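Local coordinates for ArCE4A (Arthrobacter sp. AW19M34-1, PDB 5LGC), which probably removes acetyl groups from N-acetylglucosamine units of chitin-like oligosaccharides, as a member of the NodB-type, family 4 polysaccharide deacetylases, at residues T145-H150 with I170-I175; F84-I89 with P121-H126; V114-L119 with I134-V139. All coordinates share one frame; numbering follows the deposited sequence.

Contact 1. Residues T145-H150 with I170-I175; sequences TLDWKH and ILMHDI. With NAG (2-acetamido-2-deoxy-beta-D-glucopyranose), chain B; NAG (2-acetamido-2-deoxy-beta-D-glucopyranose), chain C.
D147 grips H173 with both carboxylate oxygens. OD1 of D147 accepts from ND1 of H173 (3.0 Å, N-H...O 158°), and OD2 takes the backbone N of H173 (2.6 Å) through its syn lone pair, limiting rotation of the imidazole. CG of D147 sits between its backbone N and carbonyl carbon (chi1 62°), bringing the carboxylate up to H173. T145 adds a second polar clasp: OG1 donates to O of L171 (2.6 Å), in the carbonyl plane, and T145 N bonds weakly to the same oxygen.

CB of W148 lies over one face of H173, 4.0 Å from the ring centroid, in a CH-pi contact, and the indole edge turns toward that imidazole at 63° between planes. The indole face away from K149 CB carries both sugars, C5 of the chain C NAG lying 3.7 Å from CE3 of W148. Apolar packing includes CG2 of T145 against CG2 of I170 (3.6 Å) and CG of M172.

D144-x-x-D147-W148 and L171-x-H173 match the fourth and fifth motifs of family 4 deacetylases and, as in relatives, probably line the active-site groove. The pair joins helix 147-150 to strand 168-173, itself between strands 26-32 and 143-144; helix 153-163 packs on T145, helix 177-192 on M172, and both on D147.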
loop_
_atom_site.group_PDB
_atom_site.type_symbol
_atom_site.label_atom_id
_atom_site.label_comp_id
_atom_site.label_asym_id
_atom_site.label_seq_id
_atom_site.Cartn_x
_atom_site.Cartn_y
_atom_site.Cartn_z
ATOM N N THR A 145 0.693 -6.446 -10.329
ATOM C CA THR A 145 0.356 -5.853 -11.624
ATOM C C THR A 145 1.575 -5.734 -12.527
ATOM O O THR A 145 1.442 -5.556 -13.740
ATOM C CB THR A 145 -0.276 -4.455 -11.468
ATOM O OG1 THR A 145 0.607 -3.601 -10.724
ATOM C CG2 THR A 145 -1.610 -4.557 -10.753
ATOM N N LEU A 146 2.753 -5.831 -11.917
ATOM C CA LEU A 146 4.031 -5.692 -12.606
ATOM C C LEU A 146 4.221 -4.302 -13.212
ATOM O O LEU A 146 5.047 -4.127 -14.105
ATOM C CB LEU A 146 4.174 -6.763 -13.694
ATOM C CG LEU A 146 4.084 -8.212 -13.213
ATOM C CD1 LEU A 146 4.070 -9.177 -14.384
ATOM C CD2 LEU A 146 5.232 -8.528 -12.265
ATOM N N ASP A 147 3.475 -3.313 -12.720
ATOM C CA ASP A 147 3.553 -1.961 -13.273
ATOM C C ASP A 147 4.961 -1.372 -13.135
ATOM O O ASP A 147 5.375 -0.546 -13.944
ATOM C CB ASP A 147 2.516 -1.034 -12.617
ATOM C CG ASP A 147 2.724 -0.877 -11.121
ATOM O OD1 ASP A 147 3.298 -1.798 -10.501
ATOM O OD2 ASP A 147 2.308 0.170 -10.565
ATOM N N TRP A 148 5.698 -1.815 -12.121
ATOM C CA TRP A 148 7.071 -1.361 -11.922
ATOM C C TRP A 148 7.950 -1.720 -13.110
ATOM O O TRP A 148 8.925 -1.029 -13.403
ATOM C CB TRP A 148 7.667 -1.956 -10.642
ATOM C CG TRP A 148 7.579 -3.453 -10.553
ATOM C CD1 TRP A 148 6.514 -4.182 -10.111
ATOM C CD2 TRP A 148 8.602 -4.407 -10.895
ATOM N NE1 TRP A 148 6.801 -5.523 -10.163
ATOM C CE2 TRP A 148 8.075 -5.690 -10.639
ATOM C CE3 TRP A 148 9.903 -4.299 -11.393
ATOM C CZ2 TRP A 148 8.805 -6.858 -10.865
ATOM C CZ3 TRP A 148 10.629 -5.464 -11.618
ATOM C CH2 TRP A 148 10.076 -6.725 -11.353
ATOM N N LYS A 149 7.598 -2.798 -13.798
ATOM C CA LYS A 149 8.404 -3.270 -14.911
ATOM C C LYS A 149 7.949 -2.703 -16.257
ATOM O O LYS A 149 8.769 -2.205 -17.024
ATOM C CB LYS A 149 8.397 -4.798 -14.943
ATOM C CG LYS A 149 8.556 -5.409 -16.323
ATOM C CD LYS A 149 8.588 -6.929 -16.235
ATOM C CE LYS A 149 7.785 -7.432 -15.041
ATOM N NZ LYS A 149 7.875 -8.909 -14.891
ATOM N N HIS A 150 6.652 -2.753 -16.543
ATOM C CA HIS A 150 6.190 -2.352 -17.868
ATOM C C HIS A 150 5.685 -0.909 -17.944
ATOM O O HIS A 150 5.528 -0.374 -19.040
ATOM C CB HIS A 150 5.100 -3.311 -18.365
ATOM C CG HIS A 150 3.971 -3.509 -17.401
ATOM N ND1 HIS A 150 3.062 -2.517 -17.101
ATOM C CD2 HIS A 150 3.593 -4.594 -16.687
ATOM C CE1 HIS A 150 2.180 -2.980 -16.234
ATOM N NE2 HIS A 150 2.480 -4.237 -15.965
ATOM N N ILE A 170 -3.880 -5.885 -4.177
ATOM C CA ILE A 170 -3.262 -5.626 -5.467
ATOM C C ILE A 170 -2.069 -4.694 -5.321
ATOM O O ILE A 170 -2.161 -3.647 -4.687
ATOM C CB ILE A 170 -4.275 -5.019 -6.450
ATOM C CG1 ILE A 170 -5.479 -5.950 -6.598
ATOM C CG2 ILE A 170 -3.626 -4.759 -7.803
ATOM C CD1 ILE A 170 -6.542 -5.412 -7.519
ATOM N N LEU A 171 -0.940 -5.086 -5.900
ATOM C CA LEU A 171 0.269 -4.288 -5.782
ATOM C C LEU A 171 0.489 -3.401 -6.996
ATOM O O LEU A 171 0.630 -3.881 -8.123
ATOM C CB LEU A 171 1.492 -5.183 -5.578
ATOM C CG LEU A 171 2.821 -4.429 -5.660
ATOM C CD1 LEU A 171 2.950 -3.416 -4.537
ATOM C CD2 LEU A 171 3.996 -5.397 -5.649
ATOM N N MET A 172 0.522 -2.100 -6.746
ATOM C CA MET A 172 0.856 -1.120 -7.762
ATOM C C MET A 172 1.913 -0.191 -7.200
ATOM O O MET A 172 2.192 -0.212 -6.000
ATOM C CB MET A 172 -0.386 -0.343 -8.197
ATOM C CG MET A 172 -1.195 -1.058 -9.269
ATOM S SD MET A 172 -2.844 -0.371 -9.487
ATOM C CE MET A 172 -3.472 -0.503 -7.816
ATOM N N HIS A 173 2.519 0.618 -8.057
ATOM C CA HIS A 173 3.560 1.514 -7.582
ATOM C C HIS A 173 3.264 2.965 -7.912
ATOM O O HIS A 173 2.999 3.317 -9.059
ATOM C CB HIS A 173 4.916 1.108 -8.155
ATOM C CG HIS A 173 5.433 -0.182 -7.605
ATOM N ND1 HIS A 173 4.927 -1.407 -7.982
ATOM C CD2 HIS A 173 6.399 -0.438 -6.690
ATOM C CE1 HIS A 173 5.568 -2.364 -7.334
ATOM N NE2 HIS A 173 6.464 -1.803 -6.542
ATOM N N ASP A 174 3.318 3.800 -6.884
ATOM C CA ASP A 174 3.110 5.230 -7.030
ATOM C C ASP A 174 4.434 5.894 -7.411
ATOM O O ASP A 174 5.002 6.680 -6.648
ATOM C CB ASP A 174 2.537 5.811 -5.732
ATOM C CG ASP A 174 2.355 7.316 -5.791
ATOM O OD1 ASP A 174 2.339 7.879 -6.908
ATOM O OD2 ASP A 174 2.241 7.934 -4.713
ATOM N N ILE A 175 4.923 5.563 -8.601
ATOM C CA ILE A 175 6.225 6.029 -9.052
ATOM C C ILE A 175 6.178 6.513 -10.488
ATOM O O ILE A 175 7.200 6.898 -11.046
ATOM C CB ILE A 175 7.301 4.914 -8.960
ATOM C CG1 ILE A 175 6.898 3.713 -9.821
ATOM C CG2 ILE A 175 7.517 4.483 -7.530
ATOM C CD1 ILE A 175 7.955 2.601 -9.906
HETATM C C1 NAG B . 9.245 -9.642 -7.322
HETATM C C2 NAG B . 10.428 -8.944 -8.005
HETATM C C3 NAG B . 10.857 -7.785 -7.120
HETATM C C4 NAG B . 9.679 -6.843 -6.982
HETATM C C5 NAG B . 8.535 -7.604 -6.312
HETATM C C6 NAG B . 7.357 -6.656 -6.060
HETATM C C7 NAG B . 12.144 -10.568 -7.179
HETATM C C8 NAG B . 13.255 -11.510 -7.634
HETATM N N2 NAG B . 11.531 -9.910 -8.187
HETATM O O1 NAG B . 8.766 -10.710 -8.144
HETATM O O3 NAG B . 11.952 -7.094 -7.741
HETATM O O4 NAG B . 10.021 -5.744 -6.159
HETATM O O5 NAG B . 8.159 -8.729 -7.133
HETATM O O6 NAG B . 6.904 -6.105 -7.300
HETATM O O7 NAG B . 11.893 -10.443 -5.978
HETATM C C1 NAG C . 10.031 -4.475 -6.810
HETATM C C2 NAG C . 10.022 -3.530 -5.710
HETATM C C3 NAG C . 9.890 -2.144 -6.374
HETATM C C4 NAG C . 11.171 -1.929 -7.123
HETATM C C5 NAG C . 11.298 -3.053 -8.160
HETATM C C6 NAG C . 12.605 -2.850 -8.933
HETATM C C7 NAG C . 8.537 -3.442 -3.706
HETATM C C8 NAG C . 7.169 -3.889 -3.198
HETATM N N2 NAG C . 8.790 -3.817 -4.960
HETATM O O3 NAG C . 9.707 -1.120 -5.397
HETATM O O4 NAG C . 11.116 -0.674 -7.821
HETATM O O5 NAG C . 11.305 -4.339 -7.524
HETATM O O6 NAG C . 13.713 -2.883 -8.025
HETATM O O7 NAG C . 9.377 -2.980 -2.941
#

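Contact 2. Residues F84-I89 with P121-H126; sequences FDHKDI and PPYGAH. With NAG (2-acetamido-2-deoxy-beta-D-glucopyranose), chain C; NAG (2-acetamido-2-deoxy-beta-D-glucopyranose), chain B.
H86 and Y123, from two irregular loops, close on the same acetamido oxygen, O7 of the chain C NAG. NE2 of H86 donates to O7 of that NAG (2.5 Å, N-H...O 165°), and the backbone N of Y123 reaches the same O7 at 3.3 Å. CZ of Y123 lies over one face of the H86 imidazole, the rings oblique to each other (centroids 4.3 Å apart, planes at 44°). H86 holds CG anti to its own N (chi1 -160°), which carries the ring across to Y123 and the sugar. H82 meets the H86 ring as well.

P122 packs against the imidazole: its CB touches CD2 of H86 at 3.7 Å, and its CG lies 3.2 Å from O of K87. Farther along the loops, CB of A125 meets OD1 of D88 (3.5 Å), an oxygen engaged by T90 OG1, and CG1 of I89 rests against the O of A125. A single water ties the backbones together, accepting from I89 N and donating to O of P122 (2.7 Å) and O of A125 (2.6 Å), so three main-chain polar groups of the two loops are satisfied at one point.

H82-T83-F84-D85-H86 and P121-P122-Y123, the latter with the arginine before them, match the second and third sequence motifs of family 4 deacetylases. In relatives the histidines of the former bind a metal and the latter lines the substrate groove, consistent with the acetamide held here.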
loop_
_atom_site.group_PDB
_atom_site.type_symbol
_atom_site.label_atom_id
_atom_site.label_comp_id
_atom_site.label_asym_id
_atom_site.label_seq_id
_atom_site.Cartn_x
_atom_site.Cartn_y
_atom_site.Cartn_z
ATOM N N PHE A 84 12.600 2.762 5.206
ATOM C CA PHE A 84 13.094 4.108 4.966
ATOM C C PHE A 84 13.645 4.302 3.562
ATOM O O PHE A 84 13.285 5.255 2.884
ATOM C CB PHE A 84 14.163 4.483 5.988
ATOM C CG PHE A 84 14.522 5.938 5.959
ATOM C CD1 PHE A 84 13.659 6.887 6.484
ATOM C CD2 PHE A 84 15.705 6.360 5.387
ATOM C CE1 PHE A 84 13.974 8.232 6.445
ATOM C CE2 PHE A 84 16.027 7.702 5.346
ATOM C CZ PHE A 84 15.162 8.639 5.874
ATOM N N ASP A 85 14.518 3.407 3.120
ATOM C CA ASP A 85 15.153 3.580 1.823
ATOM C C ASP A 85 15.061 2.340 0.940
ATOM O O ASP A 85 15.938 2.107 0.105
ATOM C CB ASP A 85 16.617 3.968 2.011
ATOM C CG ASP A 85 17.328 3.058 2.982
ATOM O OD1 ASP A 85 16.937 1.877 3.070
ATOM O OD2 ASP A 85 18.265 3.521 3.663
ATOM N N HIS A 86 14.019 1.540 1.147
ATOM C CA HIS A 86 13.725 0.415 0.263
ATOM C C HIS A 86 14.831 -0.653 0.247
ATOM O O HIS A 86 15.112 -1.259 -0.791
ATOM C CB HIS A 86 13.487 0.943 -1.153
ATOM C CG HIS A 86 12.739 0.001 -2.038
ATOM N ND1 HIS A 86 13.121 -0.255 -3.337
ATOM C CD2 HIS A 86 11.622 -0.732 -1.821
ATOM C CE1 HIS A 86 12.277 -1.114 -3.878
ATOM N NE2 HIS A 86 11.357 -1.420 -2.980
ATOM N N LYS A 87 15.459 -0.894 1.392
ATOM C CA LYS A 87 16.519 -1.898 1.448
ATOM C C LYS A 87 15.967 -3.297 1.736
ATOM O O LYS A 87 14.897 -3.447 2.326
ATOM C CB LYS A 87 17.571 -1.514 2.494
ATOM C CG LYS A 87 18.628 -0.537 1.978
ATOM C CD LYS A 87 19.697 -0.260 3.021
ATOM C CE LYS A 87 20.838 0.571 2.452
ATOM N NZ LYS A 87 20.468 1.997 2.264
ATOM N N ASP A 88 16.698 -4.317 1.290
ATOM C CA ASP A 88 16.341 -5.706 1.561
ATOM C C ASP A 88 16.646 -5.986 3.028
ATOM O O ASP A 88 17.807 -6.008 3.437
ATOM C CB ASP A 88 17.117 -6.646 0.629
ATOM C CG ASP A 88 16.772 -8.129 0.822
ATOM O OD1 ASP A 88 16.193 -8.520 1.859
ATOM O OD2 ASP A 88 17.115 -8.916 -0.082
ATOM N N ILE A 89 15.597 -6.204 3.817
ATOM C CA ILE A 89 15.754 -6.336 5.261
ATOM C C ILE A 89 16.507 -7.604 5.651
ATOM O O ILE A 89 17.062 -7.682 6.745
ATOM C CB ILE A 89 14.388 -6.333 5.989
ATOM C CG1 ILE A 89 13.585 -7.587 5.634
ATOM C CG2 ILE A 89 13.606 -5.066 5.666
ATOM C CD1 ILE A 89 12.466 -7.885 6.598
ATOM N N PRO A 121 7.418 -5.441 3.466
ATOM C CA PRO A 121 8.861 -5.610 3.261
ATOM C C PRO A 121 9.267 -5.381 1.806
ATOM O O PRO A 121 8.611 -5.903 0.901
ATOM C CB PRO A 121 9.115 -7.062 3.683
ATOM C CG PRO A 121 7.785 -7.746 3.551
ATOM C CD PRO A 121 6.751 -6.694 3.862
ATOM N N PRO A 122 10.324 -4.585 1.583
ATOM C CA PRO A 122 10.845 -4.334 0.237
ATOM C C PRO A 122 11.178 -5.626 -0.499
ATOM O O PRO A 122 11.754 -6.540 0.093
ATOM C CB PRO A 122 12.109 -3.508 0.503
ATOM C CG PRO A 122 11.791 -2.776 1.765
ATOM C CD PRO A 122 11.013 -3.766 2.598
ATOM N N TYR A 123 10.787 -5.695 -1.772
ATOM C CA TYR A 123 11.023 -6.858 -2.632
ATOM C C TYR A 123 10.294 -8.100 -2.135
ATOM O O TYR A 123 10.500 -9.195 -2.653
ATOM C CB TYR A 123 12.527 -7.122 -2.765
ATOM C CG TYR A 123 13.282 -5.840 -3.025
ATOM C CD1 TYR A 123 13.154 -5.179 -4.238
ATOM C CD2 TYR A 123 14.083 -5.265 -2.045
ATOM C CE1 TYR A 123 13.821 -3.990 -4.479
ATOM C CE2 TYR A 123 14.754 -4.075 -2.277
ATOM C CZ TYR A 123 14.617 -3.443 -3.497
ATOM O OH TYR A 123 15.277 -2.258 -3.737
ATOM N N GLY A 124 9.422 -7.916 -1.146
ATOM C CA GLY A 124 8.669 -9.012 -0.563
ATOM C C GLY A 124 9.558 -9.929 0.253
ATOM O O GLY A 124 9.137 -11.003 0.684
ATOM N N ALA A 125 10.793 -9.491 0.469
ATOM C CA ALA A 125 11.796 -10.295 1.151
ATOM C C ALA A 125 11.655 -10.204 2.667
ATOM O O ALA A 125 11.789 -9.129 3.252
ATOM C CB ALA A 125 13.198 -9.863 0.719
ATOM N N HIS A 126 11.407 -11.344 3.301
ATOM C CA HIS A 126 11.215 -11.387 4.743
ATOM C C HIS A 126 11.422 -12.797 5.258
ATOM O O HIS A 126 11.563 -13.738 4.478
ATOM C CB HIS A 126 9.815 -10.900 5.114
ATOM C CG HIS A 126 8.731 -11.864 4.748
ATOM N ND1 HIS A 126 8.089 -12.648 5.682
ATOM C CD2 HIS A 126 8.191 -12.187 3.549
ATOM C CE1 HIS A 126 7.192 -13.404 5.074
ATOM N NE2 HIS A 126 7.235 -13.144 3.780
HETATM C C1 NAG C . 10.031 -4.475 -6.810
HETATM C C2 NAG C . 10.022 -3.530 -5.710
HETATM C C3 NAG C . 9.890 -2.144 -6.374
HETATM C C4 NAG C . 11.171 -1.929 -7.123
HETATM C C5 NAG C . 11.298 -3.053 -8.160
HETATM C C6 NAG C . 12.605 -2.850 -8.933
HETATM C C7 NAG C . 8.537 -3.442 -3.706
HETATM C C8 NAG C . 7.169 -3.889 -3.198
HETATM N N2 NAG C . 8.790 -3.817 -4.960
HETATM O O3 NAG C . 9.707 -1.120 -5.397
HETATM O O4 NAG C . 11.116 -0.674 -7.821
HETATM O O5 NAG C . 11.305 -4.339 -7.524
HETATM O O6 NAG C . 13.713 -2.883 -8.025
HETATM O O7 NAG C . 9.377 -2.980 -2.941
HETATM C C1 NAG B . 9.245 -9.642 -7.322
HETATM C C2 NAG B . 10.428 -8.944 -8.005
HETATM C C3 NAG B . 10.857 -7.785 -7.120
HETATM C C4 NAG B . 9.679 -6.843 -6.982
HETATM C C5 NAG B . 8.535 -7.604 -6.312
HETATM C C6 NAG B . 7.357 -6.656 -6.060
HETATM C C7 NAG B . 12.144 -10.568 -7.179
HETATM C C8 NAG B . 13.255 -11.510 -7.634
HETATM N N2 NAG B . 11.531 -9.910 -8.187
HETATM O O1 NAG B . 8.766 -10.710 -8.144
HETATM O O3 NAG B . 11.952 -7.094 -7.741
HETATM O O4 NAG B . 10.021 -5.744 -6.159
HETATM O O5 NAG B . 8.159 -8.729 -7.133
HETATM O O6 NAG B . 6.904 -6.105 -7.300
HETATM O O7 NAG B . 11.893 -10.443 -5.978
HETATM O O HOH W 1 12.627 -6.780 2.667
#

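Contact 3. Residues V114-L119 with I134-V139; sequences VKPQIL and IPYPLV
L119 clasps the chain at L138 with two backbone bonds: N of L119 donates to O of P137 (3.1 Å, N-H...O 171°), and O of L119 accepts from N of V139 (2.8 Å). Bonding to both neighbours of L138 defines a single parallel beta bridge, and CA of L138 comes within 3.2 Å of the same L119 oxygen in a C-H...O contact.

The side chains fill both flanks of the bridge. On one, CD1 of L119 meets CG2 of I134 (3.9 Å), the two branches crossing near a right angle, and CB of L119 comes up at the edge of the Y136 ring. On the other, CB of I118 touches CG2 of V139 at 3.7 Å. Farther back along the chain, Y136 lies over the peptide of P116: the carbonyl carbon of P116 sits over one ring face, with its O 3.2 Å from CE1 of Y136. P135, the residue just before, covers the opposite face through its CG, so the phenol is sandwiched. CG of Y136 lies beside its own N, anti to the carbonyl carbon (chi1 -47°), which places the ring over P116. O of Q117 lies between CB of Y136 and CD of P137, 3.2 Å from the latter.

In the next shell, helix 94-112 packs on P116, I134 and P135, while F209 touches I118, P137 and V139. R120, directly after L119, donates through NE to O of V139. Backbone bonds run from I118 to S81 and from L138 to K213 and Y215, so this single bridge links strand 138-139, paired with 214-215, to the chain that bonds to the end of strand 78-81, consistent with the distorted beta/alpha barrel of family 4 deacetylases.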
loop_
_atom_site.group_PDB
_atom_site.type_symbol
_atom_site.label_atom_id
_atom_site.label_comp_id
_atom_site.label_asym_id
_atom_site.label_seq_id
_atom_site.Cartn_x
_atom_site.Cartn_y
_atom_site.Cartn_z
ATOM N N VAL A 114 -0.001 10.621 12.209
ATOM C CA VAL A 114 -0.394 9.246 12.488
ATOM C C VAL A 114 0.802 8.321 12.362
ATOM O O VAL A 114 1.790 8.646 11.709
ATOM C CB VAL A 114 -1.507 8.751 11.534
ATOM C CG1 VAL A 114 -2.735 9.640 11.638
ATOM C CG2 VAL A 114 -1.001 8.686 10.102
ATOM N N LYS A 115 0.718 7.162 12.994
ATOM C CA LYS A 115 1.736 6.154 12.784
ATOM C C LYS A 115 1.177 4.998 11.982
ATOM O O LYS A 115 0.022 4.612 12.164
ATOM C CB LYS A 115 2.301 5.664 14.110
ATOM C CG LYS A 115 3.387 6.568 14.630
ATOM C CD LYS A 115 4.363 5.802 15.485
ATOM C CE LYS A 115 5.598 6.629 15.747
ATOM N NZ LYS A 115 5.425 7.447 16.964
ATOM N N PRO A 116 1.995 4.453 11.075
ATOM C CA PRO A 116 1.563 3.315 10.265
ATOM C C PRO A 116 1.286 2.122 11.163
ATOM O O PRO A 116 1.934 1.976 12.196
ATOM C CB PRO A 116 2.760 3.064 9.344
ATOM C CG PRO A 116 3.930 3.592 10.108
ATOM C CD PRO A 116 3.413 4.785 10.855
ATOM N N GLN A 117 0.321 1.296 10.781
ATOM C CA GLN A 117 -0.033 0.127 11.570
ATOM C C GLN A 117 0.396 -1.138 10.849
ATOM O O GLN A 117 0.290 -2.238 11.386
ATOM C CB GLN A 117 -1.537 0.102 11.841
ATOM C CG GLN A 117 -2.077 1.354 12.511
ATOM C CD GLN A 117 -1.801 1.394 14.003
ATOM O OE1 GLN A 117 -0.666 1.220 14.444
ATOM N NE2 GLN A 117 -2.847 1.623 14.789
ATOM N N ILE A 118 0.866 -0.973 9.616
ATOM C CA ILE A 118 1.290 -2.101 8.799
ATOM C C ILE A 118 2.587 -1.777 8.065
ATOM O O ILE A 118 2.898 -0.610 7.819
ATOM C CB ILE A 118 0.206 -2.500 7.773
ATOM C CG1 ILE A 118 -0.187 -1.302 6.907
ATOM C CG2 ILE A 118 -1.018 -3.064 8.475
ATOM C CD1 ILE A 118 -1.231 -1.629 5.850
ATOM N N LEU A 119 3.342 -2.815 7.733
ATOM C CA LEU A 119 4.588 -2.661 6.988
ATOM C C LEU A 119 4.626 -3.651 5.831
ATOM O O LEU A 119 4.236 -4.809 5.984
ATOM C CB LEU A 119 5.803 -2.864 7.909
ATOM C CG LEU A 119 7.195 -2.591 7.328
ATOM C CD1 LEU A 119 8.127 -2.044 8.397
ATOM C CD2 LEU A 119 7.789 -3.845 6.707
ATOM N N ILE A 134 9.819 -6.645 13.634
ATOM C CA ILE A 134 8.900 -5.664 13.075
ATOM C C ILE A 134 7.654 -5.564 13.949
ATOM O O ILE A 134 6.922 -6.541 14.100
ATOM C CB ILE A 134 8.487 -6.032 11.639
ATOM C CG1 ILE A 134 9.715 -6.394 10.798
ATOM C CG2 ILE A 134 7.709 -4.899 11.001
ATOM C CD1 ILE A 134 10.460 -5.201 10.256
ATOM N N PRO A 135 7.403 -4.377 14.517
ATOM C CA PRO A 135 6.297 -4.136 15.450
ATOM C C PRO A 135 4.916 -4.119 14.784
ATOM O O PRO A 135 3.911 -3.896 15.460
ATOM C CB PRO A 135 6.633 -2.760 16.028
ATOM C CG PRO A 135 7.387 -2.086 14.939
ATOM C CD PRO A 135 8.198 -3.160 14.277
ATOM N N TYR A 136 4.871 -4.355 13.477
ATOM C CA TYR A 136 3.616 -4.342 12.733
ATOM C C TYR A 136 3.386 -5.641 11.989
ATOM O O TYR A 136 4.330 -6.380 11.730
ATOM C CB TYR A 136 3.594 -3.201 11.711
ATOM C CG TYR A 136 4.041 -1.875 12.244
ATOM C CD1 TYR A 136 3.365 -1.271 13.288
ATOM C CD2 TYR A 136 5.131 -1.215 11.693
ATOM C CE1 TYR A 136 3.762 -0.061 13.777
ATOM C CE2 TYR A 136 5.536 0.004 12.176
ATOM C CZ TYR A 136 4.842 0.574 13.222
ATOM O OH TYR A 136 5.206 1.785 13.738
ATOM N N PRO A 137 2.125 -5.906 11.619
ATOM C CA PRO A 137 1.829 -6.966 10.655
ATOM C C PRO A 137 2.533 -6.715 9.329
ATOM O O PRO A 137 2.554 -5.581 8.862
ATOM C CB PRO A 137 0.310 -6.872 10.483
ATOM C CG PRO A 137 -0.171 -6.266 11.745
ATOM C CD PRO A 137 0.897 -5.305 12.168
ATOM N N LEU A 138 3.102 -7.755 8.733
ATOM C CA LEU A 138 3.695 -7.628 7.411
ATOM C C LEU A 138 2.633 -7.860 6.356
ATOM O O LEU A 138 1.941 -8.872 6.379
ATOM C CB LEU A 138 4.853 -8.610 7.225
ATOM C CG LEU A 138 6.225 -8.175 7.733
ATOM C CD1 LEU A 138 6.246 -8.096 9.252
ATOM C CD2 LEU A 138 7.293 -9.141 7.225
ATOM N N VAL A 139 2.498 -6.915 5.435
ATOM C CA VAL A 139 1.488 -7.029 4.392
ATOM C C VAL A 139 2.139 -7.194 3.032
ATOM O O VAL A 139 2.850 -6.311 2.559
ATOM C CB VAL A 139 0.560 -5.800 4.353
ATOM C CG1 VAL A 139 -0.509 -5.993 3.299
ATOM C CG2 VAL A 139 -0.071 -5.566 5.711
#

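Following the chain, F84-I89 comes first, after strand 78-81. Helix 94-112 then leads to V114-L119, and only then does P121-H126 return to close contact 2. I134-V139 closes contact 3 beyond helix 128-131, so the two loops cross, and they touch where H126 and P121 pack on L138. Contact 1 follows in series: T145-H150 opens it and I170-I175, after helix 153-163, closes it. Contacts 1 and 2 lie about 16 Å apart between centres without touching, yet both touch the same two NAG units. Contact 3, on the opposite side of the chain's centre from contact 1, ties the segment leading into the sugar-binding loop P121-H126 to strand 138-139.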